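Local coordinates for protein aminotransferase, class IV (Brucella abortus, PDB 4TVI) that probably transfers amino groups between the branched-chain amino acids leucine, isoleucine or valine and 2-oxoglutarate, using pyridoxal 5'-phosphate as cofactor, at residues S218-V223 and F229-N234; L249-E252 and S256-E259. One frame throughout, in Å; residues are numbered along the deposited sequence.

In the fold
Both contacts belong to one corner of the mixed sheet in the class IV aminotransferase chain, their centres about 11 Å apart. Contact 1 is the buried one: it joins the two strands of the hairpin 219-224 and 227-231 through backbone bonds, a threonine hydroxyl and close apolar packing. Contact 2, its centre about 20 Å from the centre of the chain, against about 14 Å for the centre of contact 1, sets the end of helix 241-252 on strand 257-260; a small apolar core there gives way to an exposed arginine and a salt bridge. Strand 227-231 unites them, being hairpin partner in contact 1 and parallel neighbour of strand 257-260, where Thr230 N probably bonds to His258 O.

Contact 1: residues S218-V223 and F229-N234; sequences SNVFMV and FTPVPN
Thr230 stands alongside the Phe221 ring and the two side chains point the same way, the hydroxyl OG1 lying 3.6 Å above the ring plane over its centre. CB of Thr230 adds a CH-pi contact to the same ring, 3.9 Å from the centroid. With OG1 anti to the backbone N (chi1 -171°), the hydroxyl reaches across to Val220 O and donates a 2.7 Å hydrogen bond to it, tilted 18° from the carbonyl plane. The same carbonyl meets Pro231 CD, while the Pro231 ring and Val220 cross at about a right angle, Pro231 CG against Val220 CG1 at 3.9 Å. These strands form an antiparallel beta hairpin, in which Met222 and Phe229 are a hydrogen-bonded pair: Met222 N gives to Phe229 O at 2.8 Å, and Phe229 N returns a bond to Met222 O at 2.7 Å. Their side chains share one sheet face and run obliquely past each other, Met222 CG packing on Phe229 CB at 3.8 Å. The Phe221 ring projects from the other face, where it also touches Ile247 of helix 241-252 and lies nearly parallel to the Phe274 ring.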
ATOM      1  N   SER A 218       9.095  14.226   0.462  1.00 16.27           N
ATOM      2  CA  SER A 218       8.627  15.610   0.420  1.00 15.45           C
ATOM      3  C   SER A 218       8.776  16.276  -0.943  1.00 17.16           C
ATOM      4  O   SER A 218       9.614  15.873  -1.744  1.00 13.68           O
ATOM      5  CB  SER A 218       9.396  16.428   1.454  1.00 16.98           C
ATOM      6  OG  SER A 218      10.788  16.369   1.177  1.00 18.43           O
ATOM      7  N   ASN A 219       7.987  17.324  -1.177  1.00 14.91           N
ATOM      8  CA  ASN A 219       8.132  18.137  -2.381  1.00 16.52           C
ATOM      9  C   ASN A 219       9.510  18.765  -2.426  1.00 17.30           C
ATOM     10  O   ASN A 219      10.101  19.034  -1.383  1.00 19.49           O
ATOM     11  CB  ASN A 219       7.056  19.222  -2.438  1.00 13.99           C
ATOM     12  CG  ASN A 219       5.681  18.656  -2.694  1.00 16.76           C
ATOM     13  OD1 ASN A 219       4.761  18.857  -1.906  1.00 13.29           O
ATOM     14  ND2 ASN A 219       5.529  17.945  -3.811  1.00 17.14           N
ATOM     15  N   VAL A 220      10.030  18.980  -3.630  1.00 17.03           N
ATOM     16  CA  VAL A 220      11.383  19.502  -3.776  1.00 15.78           C
ATOM     17  C   VAL A 220      11.371  20.811  -4.556  1.00 14.87           C
ATOM     18  O   VAL A 220      10.519  21.028  -5.423  1.00 12.09           O
ATOM     19  CB  VAL A 220      12.314  18.471  -4.458  1.00 19.79           C
ATOM     20  CG1 VAL A 220      11.978  18.321  -5.941  1.00 17.57           C
ATOM     21  CG2 VAL A 220      13.782  18.847  -4.265  1.00 22.09           C
ATOM     22  N   PHE A 221      12.300  21.692  -4.197  1.00 13.61           N
ATOM     23  CA  PHE A 221      12.490  22.980  -4.847  1.00 14.98           C
ATOM     24  C   PHE A 221      13.958  23.171  -5.162  1.00 16.06           C
ATOM     25  O   PHE A 221      14.819  22.600  -4.497  1.00 17.91           O
ATOM     26  CB  PHE A 221      12.038  24.133  -3.949  1.00 14.65           C
ATOM     27  CG  PHE A 221      10.548  24.297  -3.829  1.00 14.65           C
ATOM     28  CD1 PHE A 221       9.797  23.434  -3.044  1.00 16.97           C
ATOM     29  CD2 PHE A 221       9.909  25.364  -4.449  1.00 14.45           C
ATOM     30  CE1 PHE A 221       8.428  23.607  -2.909  1.00 16.95           C
ATOM     31  CE2 PHE A 221       8.544  25.545  -4.326  1.00 15.86           C
ATOM     32  CZ  PHE A 221       7.799  24.664  -3.547  1.00 17.91           C
ATOM     33  N   MET A 222      14.247  24.010  -6.146  1.00 15.07           N
ATOM     34  CA  MET A 222      15.612  24.444  -6.376  1.00 17.11           C
ATOM     35  C   MET A 222      15.662  25.928  -6.704  1.00 20.41           C
ATOM     36  O   MET A 222      14.667  26.523  -7.120  1.00 19.68           O
ATOM     37  CB  MET A 222      16.261  23.627  -7.496  1.00 18.36           C
ATOM     38  CG  MET A 222      15.500  23.651  -8.810  1.00 17.50           C
ATOM     39  SD  MET A 222      16.466  22.955 -10.164  1.00 22.67           S
ATOM     40  CE  MET A 222      17.397  24.401 -10.674  1.00 16.34           C
ATOM     41  N   VAL A 223      16.832  26.519  -6.495  1.00 23.85           N
ATOM     42  CA  VAL A 223      17.055  27.923  -6.793  1.00 19.62           C
ATOM     43  C   VAL A 223      18.192  28.046  -7.789  1.00 21.84           C
ATOM     44  O   VAL A 223      19.232  27.403  -7.647  1.00 23.73           O
ATOM     45  CB  VAL A 223      17.389  28.728  -5.529  1.00 19.17           C
ATOM     46  CG1 VAL A 223      17.492  30.225  -5.858  1.00 19.26           C
ATOM     47  CG2 VAL A 223      16.335  28.476  -4.447  1.00 16.86           C
ATOM     48  N   PHE A 229      12.701  27.178  -8.900  1.00 18.91           N
ATOM     49  CA  PHE A 229      12.103  26.179  -9.782  1.00 20.04           C
ATOM     50  C   PHE A 229      11.637  24.980  -8.963  1.00 18.90           C
ATOM     51  O   PHE A 229      12.312  24.559  -8.025  1.00 18.54           O
ATOM     52  CB  PHE A 229      13.092  25.715 -10.863  1.00 21.85           C
ATOM     53  CG  PHE A 229      13.543  26.810 -11.800  1.00 24.71           C
ATOM     54  CD1 PHE A 229      14.567  27.678 -11.440  1.00 24.35           C
ATOM     55  CD2 PHE A 229      12.953  26.959 -13.048  1.00 25.72           C
ATOM     56  CE1 PHE A 229      14.988  28.679 -12.307  1.00 24.02           C
ATOM     57  CE2 PHE A 229      13.372  27.959 -13.919  1.00 25.04           C
ATOM     58  CZ  PHE A 229      14.388  28.817 -13.548  1.00 24.00           C
ATOM     59  N   THR A 230      10.480  24.439  -9.323  1.00 15.70           N
ATOM     60  CA  THR A 230       9.931  23.270  -8.660  1.00 14.50           C
ATOM     61  C   THR A 230       9.139  22.458  -9.683  1.00 15.53           C
ATOM     62  O   THR A 230       8.531  23.035 -10.589  1.00 17.40           O
ATOM     63  CB  THR A 230       9.039  23.668  -7.461  1.00 11.73           C
ATOM     64  OG1 THR A 230       8.687  22.507  -6.698  1.00 14.76           O
ATOM     65  CG2 THR A 230       7.774  24.362  -7.929  1.00 11.89           C
ATOM     66  N   PRO A 231       9.168  21.120  -9.560  1.00 12.74           N
ATOM     67  CA  PRO A 231       8.462  20.255 -10.512  1.00 13.80           C
ATOM     68  C   PRO A 231       6.998  20.632 -10.686  1.00 14.36           C
ATOM     69  O   PRO A 231       6.285  20.829  -9.697  1.00 14.77           O
ATOM     70  CB  PRO A 231       8.589  18.867  -9.882  1.00 15.68           C
ATOM     71  CG  PRO A 231       9.863  18.929  -9.126  1.00 17.16           C
ATOM     72  CD  PRO A 231       9.962  20.339  -8.598  1.00 14.21           C
ATOM     73  N   VAL A 232       6.557  20.731 -11.935  1.00 15.71           N
ATOM     74  CA  VAL A 232       5.156  21.003 -12.208  1.00 17.71           C
ATOM     75  C   VAL A 232       4.352  19.789 -11.751  1.00 17.18           C
ATOM     76  O   VAL A 232       4.739  18.646 -12.020  1.00 17.87           O
ATOM     77  CB  VAL A 232       4.900  21.304 -13.711  1.00 21.19           C
ATOM     78  CG1 VAL A 232       5.393  20.164 -14.595  1.00 14.64           C
ATOM     79  CG2 VAL A 232       3.426  21.581 -13.969  1.00 22.42           C
ATOM     80  N   PRO A 233       3.258  20.025 -11.006  1.00 16.53           N
ATOM     81  CA  PRO A 233       2.399  18.913 -10.583  1.00 14.48           C
ATOM     82  C   PRO A 233       1.868  18.162 -11.787  1.00 16.77           C
ATOM     83  O   PRO A 233       1.297  18.799 -12.668  1.00 20.02           O
ATOM     84  CB  PRO A 233       1.260  19.605  -9.828  1.00 14.41           C
ATOM     85  CG  PRO A 233       1.837  20.918  -9.383  1.00 16.19           C
ATOM     86  CD  PRO A 233       2.786  21.321 -10.483  1.00 16.48           C
ATOM     87  N   ASN A 234       2.069  16.849 -11.846  1.00 16.01           N
ATOM     88  CA  ASN A 234       1.539  16.072 -12.961  1.00 16.27           C
ATOM     89  C   ASN A 234       0.798  14.830 -12.469  1.00 16.50           C
ATOM     90  O   ASN A 234       0.438  13.960 -13.255  1.00 15.92           O
ATOM     91  CB  ASN A 234       2.655  15.680 -13.938  1.00 17.98           C
ATOM     92  CG  ASN A 234       3.667  14.705 -13.337  1.00 19.00           C
ATOM     93  OD1 ASN A 234       3.590  14.338 -12.160  1.00 14.71           O
ATOM     94  ND2 ASN A 234       4.623  14.278 -14.156  1.00 14.89           N
TER

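Contact 2: residues L249-E252 and S256-E259; sequences LLRE and SVHE
Arg251 reaches from the last turn of helix 241-252 to the backbone of Val257, where the helix meets the second strand of a beta-alpha-beta unit (strand 227-231, helix 241-252, parallel strand 257-260). The main polar link is from Arg251 NH2 to Val257 O, 2.8 Å long and fairly straight at 165°. The oxygen sits at the guanidinium edge, in the plane of that group, yet the donor stands 43° out of the carbonyl plane, not on a lone pair. Arg251 NE adds a weak bond to the same Val257 O at 3.3 Å, so two N-H groups of one guanidinium converge on a single acceptor. An extended chain from CG to NE brings the group this far from a CB that does not itself face the strand. Val257 N is satisfied by a water at 2.7 Å, which also accepts a weak bond from Arg251 NE and thus bridges side chain and backbone. Glu259 OE2 makes a long salt bridge to Arg251 NH2, 3.4 Å with a weak hydrogen bond, its carboxylate plane turned 42° from the guanidinium. The stronger partner of this carboxylate is Arg243, two turns earlier in the helix, whose NH2 forms a salt bridge with Glu259 OE1. Beside the polar group, Val257 is buried, its side chain directed at the helix and also touching Ile247 of that helix and Val228 of the neighbouring strand; Val257 CG2 meets Arg251 CG at 3.9 Å and Leu250 CB at 3.7 Å.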
ATOM      1  N   LEU A 249       3.713  32.537  -1.089  1.00 20.46           N
ATOM      2  CA  LEU A 249       4.428  33.541  -0.307  1.00 21.82           C
ATOM      3  C   LEU A 249       5.651  34.083  -1.044  1.00 22.72           C
ATOM      4  O   LEU A 249       5.925  35.281  -0.993  1.00 23.56           O
ATOM      5  CB  LEU A 249       4.841  32.963   1.045  1.00 20.12           C
ATOM      6  CG  LEU A 249       3.674  32.705   1.999  1.00 18.87           C
ATOM      7  CD1 LEU A 249       4.143  31.965   3.241  1.00 16.97           C
ATOM      8  CD2 LEU A 249       3.003  34.020   2.370  1.00 16.77           C
ATOM      9  N   LEU A 250       6.385  33.203  -1.723  1.00 21.07           N
ATOM     10  CA  LEU A 250       7.550  33.629  -2.488  1.00 17.83           C
ATOM     11  C   LEU A 250       7.154  34.597  -3.597  1.00 19.39           C
ATOM     12  O   LEU A 250       7.789  35.641  -3.772  1.00 19.12           O
ATOM     13  CB  LEU A 250       8.277  32.429  -3.080  1.00 15.99           C
ATOM     14  CG  LEU A 250       9.211  31.697  -2.122  1.00 16.67           C
ATOM     15  CD1 LEU A 250       9.656  30.365  -2.711  1.00 13.81           C
ATOM     16  CD2 LEU A 250      10.411  32.583  -1.826  1.00 15.73           C
ATOM     17  N   ARG A 251       6.106  34.258  -4.339  1.00 17.66           N
ATOM     18  CA  ARG A 251       5.673  35.123  -5.429  1.00 19.93           C
ATOM     19  C   ARG A 251       5.194  36.465  -4.887  1.00 23.98           C
ATOM     20  O   ARG A 251       5.441  37.501  -5.497  1.00 22.59           O
ATOM     21  CB  ARG A 251       4.582  34.453  -6.262  1.00 21.41           C
ATOM     22  CG  ARG A 251       5.093  33.293  -7.101  1.00 25.34           C
ATOM     23  CD  ARG A 251       4.026  32.762  -8.049  1.00 27.80           C
ATOM     24  NE  ARG A 251       4.552  31.716  -8.924  1.00 26.21           N
ATOM     25  CZ  ARG A 251       3.837  30.677  -9.346  1.00 24.27           C
ATOM     26  NH1 ARG A 251       2.572  30.545  -8.960  1.00 23.56           N
ATOM     27  NH2 ARG A 251       4.386  29.758 -10.131  1.00 22.25           N
ATOM     28  N   GLU A 252       4.531  36.445  -3.730  1.00 26.34           N
ATOM     29  CA  GLU A 252       4.060  37.677  -3.103  1.00 28.81           C
ATOM     30  C   GLU A 252       5.205  38.556  -2.624  1.00 26.44           C
ATOM     31  O   GLU A 252       5.050  39.768  -2.503  1.00 28.46           O
ATOM     32  CB  GLU A 252       3.128  37.370  -1.929  1.00 33.66           C
ATOM     33  CG  GLU A 252       1.765  36.861  -2.355  1.00 39.24           C
ATOM     34  CD  GLU A 252       0.855  36.560  -1.182  1.00 44.07           C
ATOM     35  OE1 GLU A 252       1.270  36.782  -0.023  1.00 46.71           O
ATOM     36  OE2 GLU A 252      -0.281  36.102  -1.427  1.00 45.14           O
ATOM     37  N   SER A 256      10.415  35.163  -8.355  1.00 21.32           N
ATOM     38  CA  SER A 256       9.893  34.355  -9.451  1.00 21.16           C
ATOM     39  C   SER A 256       9.938  32.860  -9.126  1.00 21.04           C
ATOM     40  O   SER A 256      10.992  32.317  -8.802  1.00 20.87           O
ATOM     41  CB  SER A 256      10.670  34.619 -10.737  1.00 21.48           C
ATOM     42  OG  SER A 256      10.469  35.945 -11.182  1.00 24.46           O
ATOM     43  N   VAL A 257       8.787  32.204  -9.215  1.00 18.37           N
ATOM     44  CA  VAL A 257       8.708  30.775  -8.983  1.00 18.76           C
ATOM     45  C   VAL A 257       8.152  30.083 -10.224  1.00 23.33           C
ATOM     46  O   VAL A 257       7.050  30.397 -10.676  1.00 24.64           O
ATOM     47  CB  VAL A 257       7.820  30.439  -7.771  1.00 17.82           C
ATOM     48  CG1 VAL A 257       7.844  28.948  -7.510  1.00 14.61           C
ATOM     49  CG2 VAL A 257       8.286  31.204  -6.543  1.00 17.80           C
ATOM     50  N   HIS A 258       8.913  29.143 -10.774  1.00 23.25           N
ATOM     51  CA  HIS A 258       8.490  28.470 -11.994  1.00 21.79           C
ATOM     52  C   HIS A 258       8.129  27.016 -11.723  1.00 20.68           C
ATOM     53  O   HIS A 258       8.957  26.234 -11.258  1.00 20.42           O
ATOM     54  CB  HIS A 258       9.580  28.553 -13.061  1.00 23.17           C
ATOM     55  CG  HIS A 258       9.977  29.955 -13.416  1.00 26.56           C
ATOM     56  ND1 HIS A 258       9.094  30.864 -13.956  1.00 28.11           N
ATOM     57  CD2 HIS A 258      11.169  30.593 -13.331  1.00 26.01           C
ATOM     58  CE1 HIS A 258       9.719  32.008 -14.174  1.00 27.16           C
ATOM     59  NE2 HIS A 258      10.980  31.870 -13.807  1.00 26.74           N
ATOM     60  N   GLU A 259       6.879  26.669 -12.017  1.00 20.01           N
ATOM     61  CA  GLU A 259       6.419  25.288 -11.948  1.00 20.36           C
ATOM     62  C   GLU A 259       6.524  24.653 -13.320  1.00 22.28           C
ATOM     63  O   GLU A 259       5.646  24.824 -14.167  1.00 23.56           O
ATOM     64  CB  GLU A 259       4.988  25.221 -11.437  1.00 16.94           C
ATOM     65  CG  GLU A 259       4.836  25.790 -10.045  1.00 18.89           C
ATOM     66  CD  GLU A 259       3.405  25.740  -9.573  1.00 21.09           C
ATOM     67  OE1 GLU A 259       2.938  24.632  -9.225  1.00 19.10           O
ATOM     68  OE2 GLU A 259       2.746  26.805  -9.573  1.00 23.16           O
TER
HETATM   69  O   HOH W   1       6.702  33.506 -10.386  1.00 28.32           O